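Local coordinates for histidine triad (HIT) protein (Marinobacter aquaeolei, PDB 3OHE) that is probably a hydrolase or transferase acting on nucleotide-type phosphates, as in other histidine triad proteins, and binds calcium ions in the crystal, at residues Gln56-Glu61 and Leu90-Ile95; Ser19-Val24 and Asn52-Arg57. One frame throughout, in Å; residues are numbered along the deposited sequence.

Followed from the N terminus, the chain first meets itself at contact 2, where 19-24, the turn leading into strand 22-27, folds against 52-57, the first turns of helix 52-72. The loop closed there contains strand 34-39. Contact 1 takes up the same helix at 56-61 and closes a second loop, which holds the rest of the helix and strand 77-82, on 90-95 at the start of strand 92-97. The loops follow one another, overlapping only at Q56 and R57, so neither nests in the other. One helix is thereby tied to two places on one antiparallel sheet, and E61 bridges the contacts through S19 and L21.

Contact 1: Gln56-Glu61 and Leu90-Ile95; sequences QRLLFE and LHLHHI. With CA (calcium ion), chain D.
L58 of helix 52-72 packs against L90 and L92 of the histidine triad signature, the run that begins at Q89 in the position of the first histidine and continues L-H-L-H; it illustrates how a HIT fold seats its long helix on the antiparallel sheet. The joint is small, buried and wholly apolar. L58 carries its CG anti to the backbone N (chi1 -178°), which presents both methyls to the sheet: CD2 lies 4.4 Å from L90 CD2, while CD1 comes within 4.2 Å of L92 CD2 in one of the two conformers deposited for L92. Alternation along 90-95 sorts the side chains. L90, L92 and H94 start toward the helix, whereas H91 points away from it, and its NE2 is hydrogen-bonded to a glycerol, probably from the crystallisation liquor. Further along the strand the H94 ring is held at both nitrogens, by the carbonyl of V35 at ND1 and by S62 OG at NE2, which fixes its rotation. Away from the strand, Q56 gives OE1 to a calcium ion at 2.4 Å, a site shared with E53 and two waters, and packs on Q56 of the second subunit. R57, the next residue, grips E61 one turn further on, side-on: NE lies 2.8 Å from E61 OE2, and NH2 makes a longer, more bent bond to the same oxygen. OE2 lies in the guanidinium plane, but the nitrogens reach its anti side from opposite faces of the carboxylate, NE 25° and NH2 18° out of plane. F60 CD2 lies over the centre of the R57 guanidinium, 3.6 Å above its plane.

Contact 2: Ser19-Val24 and Asn52-Arg57; sequences SRLCDV and NEQQQR. With CA (calcium ion), chain D.
The turn into strand 22-27 of the HIT fold meets the first turns of helix 52-72 through R20 and L21, which pack on R57 and Q54. The turn is an ST motif: S19 OG accepts from C22 N at 2.9 Å. Two guanidinium groups stack in an offset, nearly parallel manner, R20 on R57, with centres 4.2 Å apart and planes at 15°, although the side chains themselves cross at about a right angle. R57 NH1 lies over one face of R20, and R20 CB approaches R57 NH2 at 3.6 Å. Nearer the helix, L21 slides along the aliphatic part of R57, its CB 4.0 Å from R57 CG, and sets CD2 3.6 Å from Q54 O. Bent at chi2 (69°), the R57 chain runs out from the helix to lay its guanidinium on that of R20. One turn earlier, E53 OE1 is a long calcium ligand at 2.9 Å. Replacing R57 by an alanine would probably leave one face of R20 uncovered and deprive E61 of its salt-bridge mate. That two cations lie this close is probably eased by the carboxylate each one has: R57 pairs with E61, and R20 NE with the chain terminus at A137.

Contact 1: Gln56-Glu61 and Leu90-Ile95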
loop_
_atom_site.group_PDB
_atom_site.type_symbol
_atom_site.label_atom_id
_atom_site.label_comp_id
_atom_site.label_asym_id
_atom_site.label_seq_id
_atom_site.Cartn_x
_atom_site.Cartn_y
_atom_site.Cartn_z
ATOM N N GLN A 56 -13.701 3.865 -3.900
ATOM C CA GLN A 56 -14.143 2.569 -4.403
ATOM C C GLN A 56 -13.766 2.357 -5.879
ATOM O O GLN A 56 -13.446 1.248 -6.262
ATOM C CB GLN A 56 -15.639 2.377 -4.181
ATOM C CG GLN A 56 -16.018 2.209 -2.702
ATOM C CD GLN A 56 -17.473 1.877 -2.519
ATOM O OE1 GLN A 56 -18.285 2.050 -3.453
ATOM N NE2 GLN A 56 -17.827 1.361 -1.340
ATOM N N ARG A 57 -13.764 3.406 -6.685
ATOM C CA ARG A 57 -13.290 3.283 -8.049
ATOM C C ARG A 57 -11.794 3.007 -8.100
ATOM O O ARG A 57 -11.342 2.162 -8.883
ATOM C CB ARG A 57 -13.660 4.515 -8.874
ATOM C CG ARG A 57 -13.201 4.455 -10.335
ATOM C CD ARG A 57 -13.960 3.421 -11.130
ATOM N NE ARG A 57 -13.257 3.116 -12.369
ATOM C CZ ARG A 57 -13.701 2.235 -13.248
ATOM N NH1 ARG A 57 -14.915 1.702 -13.137
ATOM N NH2 ARG A 57 -12.930 1.926 -14.269
ATOM N N LEU A 58 -11.030 3.700 -7.274
ATOM C CA LEU A 58 -9.603 3.444 -7.207
ATOM C C LEU A 58 -9.320 1.995 -6.805
ATOM O O LEU A 58 -8.443 1.351 -7.363
ATOM C CB LEU A 58 -8.916 4.401 -6.216
ATOM C CG LEU A 58 -7.395 4.268 -6.072
ATOM C CD1 LEU A 58 -6.683 4.418 -7.435
ATOM C CD2 LEU A 58 -6.924 5.295 -5.043
ATOM N N LEU A 59 -10.056 1.490 -5.813
ATOM C CA LEU A 59 -9.918 0.101 -5.411
ATOM C C LEU A 59 -10.217 -0.849 -6.558
ATOM O O LEU A 59 -9.487 -1.813 -6.809
ATOM C CB LEU A 59 -10.849 -0.187 -4.219
ATOM C CG LEU A 59 -11.034 -1.649 -3.828
ATOM C CD1 LEU A 59 -9.738 -2.269 -3.305
ATOM C CD2 LEU A 59 -12.205 -1.764 -2.777
ATOM N N PHE A 60 -11.324 -0.613 -7.262
ATOM C CA PHE A 60 -11.683 -1.459 -8.421
ATOM C C PHE A 60 -10.515 -1.486 -9.418
ATOM O O PHE A 60 -10.094 -2.559 -9.880
ATOM C CB PHE A 60 -12.967 -0.954 -9.110
ATOM C CG PHE A 60 -13.200 -1.591 -10.422
ATOM C CD1 PHE A 60 -13.680 -2.873 -10.512
ATOM C CD2 PHE A 60 -12.803 -0.951 -11.597
ATOM C CE1 PHE A 60 -13.859 -3.467 -11.780
ATOM C CE2 PHE A 60 -12.958 -1.545 -12.845
ATOM C CZ PHE A 60 -13.473 -2.813 -12.912
ATOM N N GLU A 61 -10.009 -0.312 -9.758
ATOM C CA GLU A 61 -8.941 -0.209 -10.759
ATOM C C GLU A 61 -7.660 -0.867 -10.262
ATOM O O GLU A 61 -6.980 -1.577 -11.019
ATOM C CB GLU A 61 -8.685 1.258 -11.150
ATOM C CG GLU A 61 -9.905 1.855 -11.869
ATOM C CD GLU A 61 -9.696 3.272 -12.398
ATOM O OE1 GLU A 61 -8.593 3.788 -12.191
ATOM O OE2 GLU A 61 -10.632 3.848 -13.018
ATOM N N LEU A 90 -1.326 12.100 -4.382
ATOM C CA LEU A 90 -1.644 10.691 -4.177
ATOM C C LEU A 90 -1.321 9.879 -5.445
ATOM O O LEU A 90 -1.808 10.184 -6.535
ATOM C CB LEU A 90 -3.121 10.517 -3.858
ATOM C CG LEU A 90 -3.664 9.073 -3.790
ATOM C CD1 LEU A 90 -2.957 8.269 -2.706
ATOM C CD2 LEU A 90 -5.165 9.099 -3.611
ATOM N N HIS A 91 -0.543 8.798 -5.250
ATOM C CA HIS A 91 -0.251 7.880 -6.322
ATOM C C HIS A 91 -0.054 6.500 -5.710
ATOM O O HIS A 91 0.511 6.370 -4.632
ATOM C CB HIS A 91 0.928 8.368 -7.168
ATOM C CG HIS A 91 2.218 8.517 -6.426
ATOM N ND1 HIS A 91 2.477 9.584 -5.602
ATOM C CD2 HIS A 91 3.367 7.793 -6.466
ATOM C CE1 HIS A 91 3.722 9.490 -5.142
ATOM N NE2 HIS A 91 4.277 8.398 -5.636
ATOM N N LEU A 92 -0.507 5.483 -6.436
ATOM C CA LEU A 92 -0.553 4.136 -5.895
ATOM C C LEU A 92 0.392 3.246 -6.697
ATOM O O LEU A 92 0.188 3.042 -7.900
ATOM C CB LEU A 92 -2.021 3.658 -5.924
ATOM C CG LEU A 92 -2.397 2.362 -5.239
ATOM C CD1 LEU A 92 -2.083 2.484 -3.717
ATOM C CD2 LEU A 92 -3.882 1.993 -5.447
ATOM N N HIS A 93 1.426 2.741 -6.032
ATOM C CA HIS A 93 2.436 1.845 -6.624
ATOM C C HIS A 93 1.930 0.430 -6.727
ATOM O O HIS A 93 1.350 -0.077 -5.780
ATOM C CB HIS A 93 3.687 1.813 -5.737
ATOM C CG HIS A 93 4.355 3.128 -5.553
ATOM N ND1 HIS A 93 5.177 3.666 -6.510
ATOM C CD2 HIS A 93 4.367 3.964 -4.496
ATOM C CE1 HIS A 93 5.646 4.810 -6.053
ATOM N NE2 HIS A 93 5.170 5.016 -4.838
ATOM N N HIS A 94 2.191 -0.207 -7.873
ATOM C CA HIS A 94 1.890 -1.623 -8.116
ATOM C C HIS A 94 3.147 -2.268 -8.697
ATOM O O HIS A 94 3.527 -1.953 -9.827
ATOM C CB HIS A 94 0.725 -1.783 -9.101
ATOM C CG HIS A 94 -0.527 -1.093 -8.686
ATOM N ND1 HIS A 94 -0.689 0.268 -8.762
ATOM C CD2 HIS A 94 -1.661 -1.578 -8.153
ATOM C CE1 HIS A 94 -1.885 0.578 -8.284
ATOM N NE2 HIS A 94 -2.501 -0.522 -7.912
ATOM N N ILE A 95 3.793 -3.105 -7.889
ATOM C CA ILE A 95 5.114 -3.646 -8.255
ATOM C C ILE A 95 5.040 -5.173 -8.247
ATOM O O ILE A 95 4.654 -5.772 -7.240
ATOM C CB ILE A 95 6.203 -3.168 -7.298
ATOM C CG1 ILE A 95 6.144 -1.633 -7.115
ATOM C CG2 ILE A 95 7.586 -3.609 -7.817
ATOM C CD1 ILE A 95 7.016 -1.093 -6.014
HETATM CA CA CA D . -20.274 2.011 -4.772
HETATM O O HOH W 1 -20.577 0.577 -2.643
HETATM O O HOH W 2 -21.481 3.250 -2.874
#

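Contact 2: Ser19-Val24 and Asn52-Arg57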
loop_
_atom_site.group_PDB
_atom_site.type_symbol
_atom_site.label_atom_id
_atom_site.label_comp_id
_atom_site.label_asym_id
_atom_site.label_seq_id
_atom_site.Cartn_x
_atom_site.Cartn_y
_atom_site.Cartn_z
ATOM N N SER A 19 -6.999 5.234 -17.160
ATOM C CA SER A 19 -8.200 4.546 -16.701
ATOM C C SER A 19 -9.321 5.587 -16.554
ATOM O O SER A 19 -9.110 6.789 -16.778
ATOM C CB SER A 19 -7.936 3.869 -15.385
ATOM O OG SER A 19 -7.622 4.812 -14.384
ATOM N N ARG A 20 -10.492 5.151 -16.110
ATOM C CA ARG A 20 -11.597 6.069 -15.904
ATOM C C ARG A 20 -11.209 7.168 -14.923
ATOM O O ARG A 20 -11.465 8.355 -15.179
ATOM C CB ARG A 20 -12.842 5.325 -15.437
ATOM C CG ARG A 20 -14.126 6.150 -15.571
ATOM C CD ARG A 20 -15.382 5.370 -15.257
ATOM N NE ARG A 20 -15.510 4.255 -16.202
ATOM C CZ ARG A 20 -16.488 3.362 -16.165
ATOM N NH1 ARG A 20 -17.412 3.430 -15.220
ATOM N NH2 ARG A 20 -16.501 2.364 -17.046
ATOM N N LEU A 21 -10.532 6.804 -13.829
ATOM C CA LEU A 21 -10.171 7.776 -12.803
ATOM C C LEU A 21 -8.719 8.279 -12.846
ATOM O O LEU A 21 -8.461 9.375 -12.336
ATOM C CB LEU A 21 -10.453 7.129 -11.426
ATOM C CG LEU A 21 -10.130 7.952 -10.165
ATOM C CD1 LEU A 21 -11.011 9.197 -10.116
ATOM C CD2 LEU A 21 -10.315 7.079 -8.925
ATOM N N CYS A 22 -7.801 7.486 -13.394
ATOM C CA CYS A 22 -6.375 7.684 -13.147
ATOM C C CYS A 22 -5.524 7.806 -14.389
ATOM O O CYS A 22 -5.774 7.170 -15.432
ATOM C CB CYS A 22 -5.781 6.510 -12.353
ATOM S SG CYS A 22 -6.551 6.206 -10.743
ATOM N N ASP A 23 -4.438 8.568 -14.266
ATOM C CA ASP A 23 -3.327 8.384 -15.188
ATOM C C ASP A 23 -2.577 7.122 -14.805
ATOM O O ASP A 23 -2.312 6.859 -13.625
ATOM C CB ASP A 23 -2.389 9.605 -15.150
ATOM C CG ASP A 23 -2.949 10.821 -15.890
ATOM O OD1 ASP A 23 -3.985 10.732 -16.601
ATOM O OD2 ASP A 23 -2.314 11.921 -15.785
ATOM N N VAL A 24 -2.211 6.341 -15.824
ATOM C CA VAL A 24 -1.533 5.070 -15.633
ATOM C C VAL A 24 -0.116 5.250 -16.118
ATOM O O VAL A 24 0.100 5.484 -17.330
ATOM C CB VAL A 24 -2.242 3.909 -16.358
ATOM C CG1 VAL A 24 -1.584 2.561 -15.969
ATOM C CG2 VAL A 24 -3.722 3.896 -16.042
ATOM N N ASN A 52 -15.914 8.907 -1.083
ATOM C CA ASN A 52 -16.059 7.471 -0.923
ATOM C C ASN A 52 -16.184 6.764 -2.265
ATOM O O ASN A 52 -15.553 5.742 -2.463
ATOM C CB ASN A 52 -17.265 7.071 -0.040
ATOM C CG ASN A 52 -17.195 5.585 0.368
ATOM O OD1 ASN A 52 -18.068 4.811 0.021
ATOM N ND2 ASN A 52 -16.118 5.188 1.060
ATOM N N GLU A 53 -16.986 7.297 -3.191
ATOM C CA GLU A 53 -17.157 6.608 -4.479
ATOM C C GLU A 53 -15.864 6.564 -5.283
ATOM O O GLU A 53 -15.629 5.605 -6.030
ATOM C CB GLU A 53 -18.269 7.248 -5.312
ATOM C CG GLU A 53 -19.646 7.082 -4.703
ATOM C CD GLU A 53 -20.177 5.645 -4.731
ATOM O OE1 GLU A 53 -19.649 4.731 -5.445
ATOM O OE2 GLU A 53 -21.162 5.415 -4.010
ATOM N N GLN A 54 -15.041 7.601 -5.141
ATOM C CA GLN A 54 -13.761 7.614 -5.828
ATOM C C GLN A 54 -12.753 6.712 -5.171
ATOM O O GLN A 54 -11.962 6.056 -5.872
ATOM C CB GLN A 54 -13.226 9.046 -5.995
ATOM C CG GLN A 54 -14.109 9.863 -6.933
ATOM C CD GLN A 54 -13.742 11.318 -7.017
ATOM O OE1 GLN A 54 -12.841 11.777 -6.363
ATOM N NE2 GLN A 54 -14.522 12.063 -7.755
ATOM N N GLN A 55 -12.835 6.566 -3.846
ATOM C CA GLN A 55 -12.053 5.505 -3.217
ATOM C C GLN A 55 -12.405 4.118 -3.773
ATOM O O GLN A 55 -11.528 3.291 -4.041
ATOM C CB GLN A 55 -12.228 5.474 -1.694
ATOM C CG GLN A 55 -11.726 6.700 -0.961
ATOM C CD GLN A 55 -11.874 6.574 0.542
ATOM O OE1 GLN A 55 -11.670 5.475 1.100
ATOM N NE2 GLN A 55 -12.249 7.660 1.212
ATOM N N GLN A 56 -13.701 3.865 -3.900
ATOM C CA GLN A 56 -14.143 2.569 -4.403
ATOM C C GLN A 56 -13.766 2.357 -5.879
ATOM O O GLN A 56 -13.446 1.248 -6.262
ATOM C CB GLN A 56 -15.639 2.377 -4.181
ATOM C CG GLN A 56 -16.018 2.209 -2.702
ATOM C CD GLN A 56 -17.473 1.877 -2.519
ATOM O OE1 GLN A 56 -18.285 2.050 -3.453
ATOM N NE2 GLN A 56 -17.827 1.361 -1.340
ATOM N N ARG A 57 -13.764 3.406 -6.685
ATOM C CA ARG A 57 -13.290 3.283 -8.049
ATOM C C ARG A 57 -11.794 3.007 -8.100
ATOM O O ARG A 57 -11.342 2.162 -8.883
ATOM C CB ARG A 57 -13.660 4.515 -8.874
ATOM C CG ARG A 57 -13.201 4.455 -10.335
ATOM C CD ARG A 57 -13.960 3.421 -11.130
ATOM N NE ARG A 57 -13.257 3.116 -12.369
ATOM C CZ ARG A 57 -13.701 2.235 -13.248
ATOM N NH1 ARG A 57 -14.915 1.702 -13.137
ATOM N NH2 ARG A 57 -12.930 1.926 -14.269
HETATM CA CA CA D . -20.274 2.011 -4.772
HETATM O O HOH W 2 -21.481 3.250 -2.874
HETATM O O HOH W 1 -20.577 0.577 -2.643
#